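Local coordinates for hydrogenase maturation protease HycI (Thermococcus kodakarensis KOD1, PDB 5ZBY), which is probably an aspartic-type endopeptidase that matures [NiFe] hydrogenase by C-terminal cleavage, at residues Asn21-Val33 against Pro127-Lys141. Numbering follows the deposited sequence.
Sequences NDVRGDDAFGVLV and PGSTGLFEEPSELIK
Polar loop-to-loop docking, with the carboxylate of D26 gripped by three backbone NH groups and one hydroxyl of 127-141, joins the turn leading into helix 29-40 to the long loop that precedes helix 138-156. S137 N meets D26 OD1 at 2.9 Å, nearly in line with its C-O bond. The same D26 OD1 accepts from S137 OG at 2.8 Å, on the syn side. G128 N reaches the anti lone pair of D26 OD2 at 2.8 Å, while S129 N meets the same oxygen from above the carboxylate plane. With CG anti to the carbonyl carbon (chi1 -70°), the acid projects between these two donor pairs and lies across I140 CG1. Replacing D26 by alanine removes the carboxylate and would probably leave the NH groups of G128, S129 and S137, and the S137 hydroxyl, without their acceptor and let the loop drift from the turn.

S137 is also the N-cap of helix 138-156, its OG accepting from I140 N, so D26 is tied directly to a helix start. In the alpha/beta fold of this peptidase A31 protein the two helices pack together against the sheet, F29 reaching strands 69-75 and 119-125 and helix 138-156, and F29 CB meets I140 CG2 at 3.9 Å. D26 N donates to S129 O at 2.8 Å, and G25 N to E134 O at 2.9 Å; a CB on G25 would clash with S129 O. P136 packs its CG against A28 CB and L32 CD1. T130 CG2 touches D27 OD1 at 3.4 Å; the side chain of D27 lies about 4 Å from a bound EPE molecule. R24 holds D27 OD2 side-on through NE and NH2, its NH1 going to E53.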
loop_
_atom_site.group_PDB
_atom_site.type_symbol
_atom_site.label_atom_id
_atom_site.label_comp_id
_atom_site.label_asym_id
_atom_site.label_seq_id
_atom_site.Cartn_x
_atom_site.Cartn_y
_atom_site.Cartn_z
ATOM N N ASN A 21 -3.173 -9.093 5.802
ATOM C CA ASN A 21 -3.717 -10.411 6.101
ATOM C C ASN A 21 -5.138 -10.209 6.618
ATOM O O ASN A 21 -5.316 -9.570 7.646
ATOM C CB ASN A 21 -2.831 -11.097 7.113
ATOM C CG ASN A 21 -3.345 -12.476 7.508
ATOM O OD1 ASN A 21 -4.550 -12.751 7.440
ATOM N ND2 ASN A 21 -2.435 -13.333 7.893
ATOM N N ASP A 22 -6.143 -10.698 5.894
ATOM C CA ASP A 22 -7.533 -10.337 6.205
ATOM C C ASP A 22 -8.115 -11.048 7.447
ATOM O O ASP A 22 -9.238 -10.721 7.878
ATOM C CB ASP A 22 -8.443 -10.586 4.986
ATOM C CG ASP A 22 -8.350 -12.015 4.446
ATOM O OD1 ASP A 22 -7.473 -12.793 4.897
ATOM O OD2 ASP A 22 -9.132 -12.349 3.530
ATOM N N VAL A 23 -7.371 -11.986 8.019
ATOM C CA VAL A 23 -7.749 -12.612 9.287
ATOM C C VAL A 23 -6.837 -12.252 10.464
ATOM O O VAL A 23 -6.840 -12.923 11.478
ATOM C CB VAL A 23 -7.877 -14.140 9.172
ATOM C CG1 VAL A 23 -8.708 -14.502 7.959
ATOM C CG2 VAL A 23 -6.509 -14.796 9.115
ATOM N N ARG A 24 -6.036 -11.211 10.309
ATOM C CA ARG A 24 -5.115 -10.793 11.354
ATOM C C ARG A 24 -5.446 -9.420 11.936
ATOM O O ARG A 24 -4.582 -8.575 12.057
ATOM C CB ARG A 24 -3.660 -10.869 10.908
ATOM C CG ARG A 24 -2.723 -11.235 12.042
ATOM C CD ARG A 24 -1.376 -11.716 11.544
ATOM N NE ARG A 24 -0.665 -10.669 10.826
ATOM C CZ ARG A 24 0.158 -10.897 9.810
ATOM N NH1 ARG A 24 0.368 -12.136 9.396
ATOM N NH2 ARG A 24 0.764 -9.886 9.210
ATOM N N GLY A 25 -6.721 -9.202 12.229
ATOM C CA GLY A 25 -7.187 -7.973 12.835
ATOM C C GLY A 25 -6.896 -6.756 11.984
ATOM O O GLY A 25 -7.147 -6.768 10.800
ATOM N N ASP A 26 -6.363 -5.709 12.590
ATOM C CA ASP A 26 -6.119 -4.466 11.837
ATOM C C ASP A 26 -5.092 -4.652 10.725
ATOM O O ASP A 26 -4.954 -3.756 9.874
ATOM C CB ASP A 26 -5.654 -3.368 12.782
ATOM C CG ASP A 26 -6.769 -2.890 13.716
ATOM O OD1 ASP A 26 -7.955 -3.041 13.372
ATOM O OD2 ASP A 26 -6.433 -2.246 14.725
ATOM N N ASP A 27 -4.341 -5.754 10.720
ATOM C CA ASP A 27 -3.435 -6.059 9.577
ATOM C C ASP A 27 -4.194 -6.344 8.293
ATOM O O ASP A 27 -3.568 -6.455 7.219
ATOM C CB ASP A 27 -2.532 -7.257 9.914
ATOM C CG ASP A 27 -1.221 -6.839 10.529
ATOM O OD1 ASP A 27 -0.960 -5.620 10.594
ATOM O OD2 ASP A 27 -0.431 -7.726 10.936
ATOM N N ALA A 28 -5.522 -6.385 8.361
ATOM C CA ALA A 28 -6.314 -6.489 7.123
ATOM C C ALA A 28 -6.249 -5.196 6.314
ATOM O O ALA A 28 -6.652 -5.172 5.165
ATOM C CB ALA A 28 -7.750 -6.799 7.426
ATOM N N PHE A 29 -5.819 -4.102 6.943
ATOM C CA PHE A 29 -5.949 -2.772 6.305
ATOM C C PHE A 29 -5.634 -2.720 4.793
ATOM O O PHE A 29 -6.480 -2.292 4.009
ATOM C CB PHE A 29 -5.052 -1.766 7.014
ATOM C CG PHE A 29 -5.087 -0.406 6.392
ATOM C CD1 PHE A 29 -6.167 0.420 6.583
ATOM C CD2 PHE A 29 -4.021 0.030 5.635
ATOM C CE1 PHE A 29 -6.217 1.686 5.978
ATOM C CE2 PHE A 29 -4.055 1.292 5.040
ATOM C CZ PHE A 29 -5.170 2.120 5.231
ATOM N N GLY A 30 -4.444 -3.165 4.404
ATOM C CA GLY A 30 -3.990 -2.984 3.026
ATOM C C GLY A 30 -4.841 -3.783 2.058
ATOM O O GLY A 30 -5.140 -3.317 0.953
ATOM N N VAL A 31 -5.239 -4.993 2.461
ATOM C CA VAL A 31 -6.056 -5.815 1.558
ATOM C C VAL A 31 -7.474 -5.263 1.487
ATOM O O VAL A 31 -8.083 -5.270 0.386
ATOM C CB VAL A 31 -6.036 -7.303 1.947
ATOM C CG1 VAL A 31 -4.610 -7.778 1.914
ATOM C CG2 VAL A 31 -6.642 -7.532 3.287
ATOM N N LEU A 32 -7.939 -4.649 2.574
ATOM C CA LEU A 32 -9.250 -4.000 2.528
ATOM C C LEU A 32 -9.194 -2.897 1.490
ATOM O O LEU A 32 -10.121 -2.756 0.653
ATOM C CB LEU A 32 -9.638 -3.449 3.906
ATOM C CG LEU A 32 -9.968 -4.519 4.963
ATOM C CD1 LEU A 32 -10.192 -3.900 6.316
ATOM C CD2 LEU A 32 -11.183 -5.302 4.537
ATOM N N VAL A 33 -8.094 -2.138 1.504
ATOM C CA VAL A 33 -8.004 -1.002 0.584
ATOM C C VAL A 33 -7.990 -1.503 -0.849
ATOM O O VAL A 33 -8.749 -0.989 -1.697
ATOM C CB VAL A 33 -6.772 -0.142 0.864
ATOM C CG1 VAL A 33 -6.616 0.926 -0.233
ATOM C CG2 VAL A 33 -6.931 0.573 2.202
ATOM N N PRO A 127 -2.004 0.368 13.064
ATOM C CA PRO A 127 -2.970 -0.599 13.607
ATOM C C PRO A 127 -3.023 -0.560 15.116
ATOM O O PRO A 127 -2.074 -0.141 15.757
ATOM C CB PRO A 127 -2.416 -1.945 13.159
ATOM C CG PRO A 127 -0.923 -1.742 13.172
ATOM C CD PRO A 127 -0.729 -0.279 12.700
ATOM N N GLY A 128 -4.108 -1.086 15.644
ATOM C CA GLY A 128 -4.310 -1.124 17.097
ATOM C C GLY A 128 -4.369 -2.514 17.653
ATOM O O GLY A 128 -4.126 -2.711 18.833
ATOM N N SER A 129 -4.705 -3.490 16.826
ATOM C CA SER A 129 -4.761 -4.875 17.290
ATOM C C SER A 129 -4.469 -5.807 16.117
ATOM O O SER A 129 -5.116 -5.679 15.101
ATOM C CB SER A 129 -6.136 -5.185 17.846
ATOM O OG SER A 129 -6.122 -6.487 18.439
ATOM N N THR A 130 -3.489 -6.689 16.226
ATOM C CA THR A 130 -3.156 -7.588 15.124
ATOM C C THR A 130 -3.188 -9.068 15.491
ATOM O O THR A 130 -2.348 -9.835 15.062
ATOM C CB THR A 130 -1.818 -7.246 14.449
ATOM O OG1 THR A 130 -0.759 -7.335 15.401
ATOM C CG2 THR A 130 -1.861 -5.850 13.880
ATOM N N GLY A 131 -4.144 -9.443 16.328
ATOM C CA GLY A 131 -4.296 -10.818 16.752
ATOM C C GLY A 131 -4.698 -11.775 15.647
ATOM O O GLY A 131 -5.426 -11.422 14.733
ATOM N N LEU A 132 -4.216 -13.003 15.744
ATOM C CA LEU A 132 -4.562 -14.026 14.776
ATOM C C LEU A 132 -6.047 -14.397 14.945
ATOM O O LEU A 132 -6.555 -14.508 16.060
ATOM C CB LEU A 132 -3.642 -15.232 14.954
ATOM C CG LEU A 132 -3.557 -16.261 13.838
ATOM C CD1 LEU A 132 -3.355 -15.608 12.473
ATOM C CD2 LEU A 132 -2.412 -17.203 14.134
ATOM N N PHE A 133 -6.716 -14.553 13.825
ATOM C CA PHE A 133 -8.132 -14.830 13.650
ATOM C C PHE A 133 -8.999 -13.778 14.327
ATOM O O PHE A 133 -10.053 -14.088 14.867
ATOM C CB PHE A 133 -8.485 -16.239 14.159
ATOM C CG PHE A 133 -9.593 -16.872 13.394
ATOM C CD1 PHE A 133 -9.342 -17.464 12.170
ATOM C CD2 PHE A 133 -10.882 -16.847 13.866
ATOM C CE1 PHE A 133 -10.356 -18.028 11.434
ATOM C CE2 PHE A 133 -11.898 -17.412 13.142
ATOM C CZ PHE A 133 -11.638 -18.009 11.938
ATOM N N GLU A 134 -8.569 -12.529 14.168
ATOM C CA GLU A 134 -9.346 -11.352 14.588
ATOM C C GLU A 134 -9.876 -10.643 13.357
ATOM O O GLU A 134 -9.218 -10.594 12.316
ATOM C CB GLU A 134 -8.497 -10.354 15.415
ATOM C CG GLU A 134 -8.309 -10.652 16.904
ATOM C CD GLU A 134 -7.472 -9.579 17.604
ATOM O OE1 GLU A 134 -7.078 -8.593 16.917
ATOM O OE2 GLU A 134 -7.198 -9.716 18.822
ATOM N N GLU A 135 -11.068 -10.079 13.484
ATOM C CA GLU A 135 -11.620 -9.190 12.477
ATOM C C GLU A 135 -10.897 -7.850 12.595
ATOM O O GLU A 135 -10.384 -7.529 13.674
ATOM C CB GLU A 135 -13.119 -9.045 12.725
ATOM C CG GLU A 135 -13.913 -8.228 11.770
ATOM C CD GLU A 135 -15.378 -8.244 12.155
ATOM O OE1 GLU A 135 -15.706 -8.872 13.189
ATOM O OE2 GLU A 135 -16.196 -7.637 11.436
ATOM N N PRO A 136 -10.830 -7.059 11.504
ATOM C CA PRO A 136 -10.295 -5.711 11.734
ATOM C C PRO A 136 -11.217 -4.872 12.614
ATOM O O PRO A 136 -12.415 -5.111 12.630
ATOM C CB PRO A 136 -10.191 -5.112 10.320
ATOM C CG PRO A 136 -11.079 -6.001 9.456
ATOM C CD PRO A 136 -10.991 -7.354 10.068
ATOM N N SER A 137 -10.683 -3.874 13.275
ATOM C CA SER A 137 -11.482 -2.956 14.037
ATOM C C SER A 137 -12.364 -2.137 13.132
ATOM O O SER A 137 -12.101 -2.010 11.991
ATOM C CB SER A 137 -10.579 -2.055 14.864
ATOM O OG SER A 137 -9.842 -1.164 14.090
ATOM N N GLU A 138 -13.461 -1.644 13.676
ATOM C CA GLU A 138 -14.361 -0.753 12.966
ATOM C C GLU A 138 -13.592 0.431 12.434
ATOM O O GLU A 138 -13.793 0.849 11.291
ATOM C CB GLU A 138 -15.464 -0.258 13.899
ATOM C CG GLU A 138 -16.244 -1.388 14.512
ATOM C CD GLU A 138 -16.975 -2.190 13.448
ATOM O OE1 GLU A 138 -17.558 -1.559 12.544
ATOM O OE2 GLU A 138 -16.953 -3.440 13.505
ATOM N N LEU A 139 -12.702 0.956 13.260
ATOM C CA LEU A 139 -11.926 2.145 12.905
ATOM C C LEU A 139 -11.048 1.879 11.670
ATOM O O LEU A 139 -11.063 2.645 10.738
ATOM C CB LEU A 139 -11.057 2.602 14.093
ATOM C CG LEU A 139 -10.093 3.760 13.803
ATOM C CD1 LEU A 139 -10.805 4.926 13.197
ATOM C CD2 LEU A 139 -9.461 4.162 15.169
ATOM N N ILE A 140 -10.325 0.783 11.668
ATOM C CA ILE A 140 -9.495 0.432 10.539
ATOM C C ILE A 140 -10.317 0.177 9.295
ATOM O O ILE A 140 -9.889 0.497 8.242
ATOM C CB ILE A 140 -8.559 -0.741 10.865
ATOM C CG1 ILE A 140 -7.439 -0.307 11.792
ATOM C CG2 ILE A 140 -7.979 -1.407 9.636
ATOM C CD1 ILE A 140 -6.877 1.039 11.550
ATOM N N LYS A 141 -11.467 -0.447 9.433
ATOM C CA LYS A 141 -12.334 -0.607 8.254
ATOM C C LYS A 141 -12.730 0.735 7.704
ATOM O O LYS A 141 -12.749 0.934 6.461
ATOM C CB LYS A 141 -13.595 -1.415 8.578
ATOM C CG LYS A 141 -13.315 -2.861 8.886
ATOM C CD LYS A 141 -14.602 -3.603 9.261
ATOM C CE LYS A 141 -14.694 -3.879 10.733
ATOM N NZ LYS A 141 -15.864 -4.759 11.011
#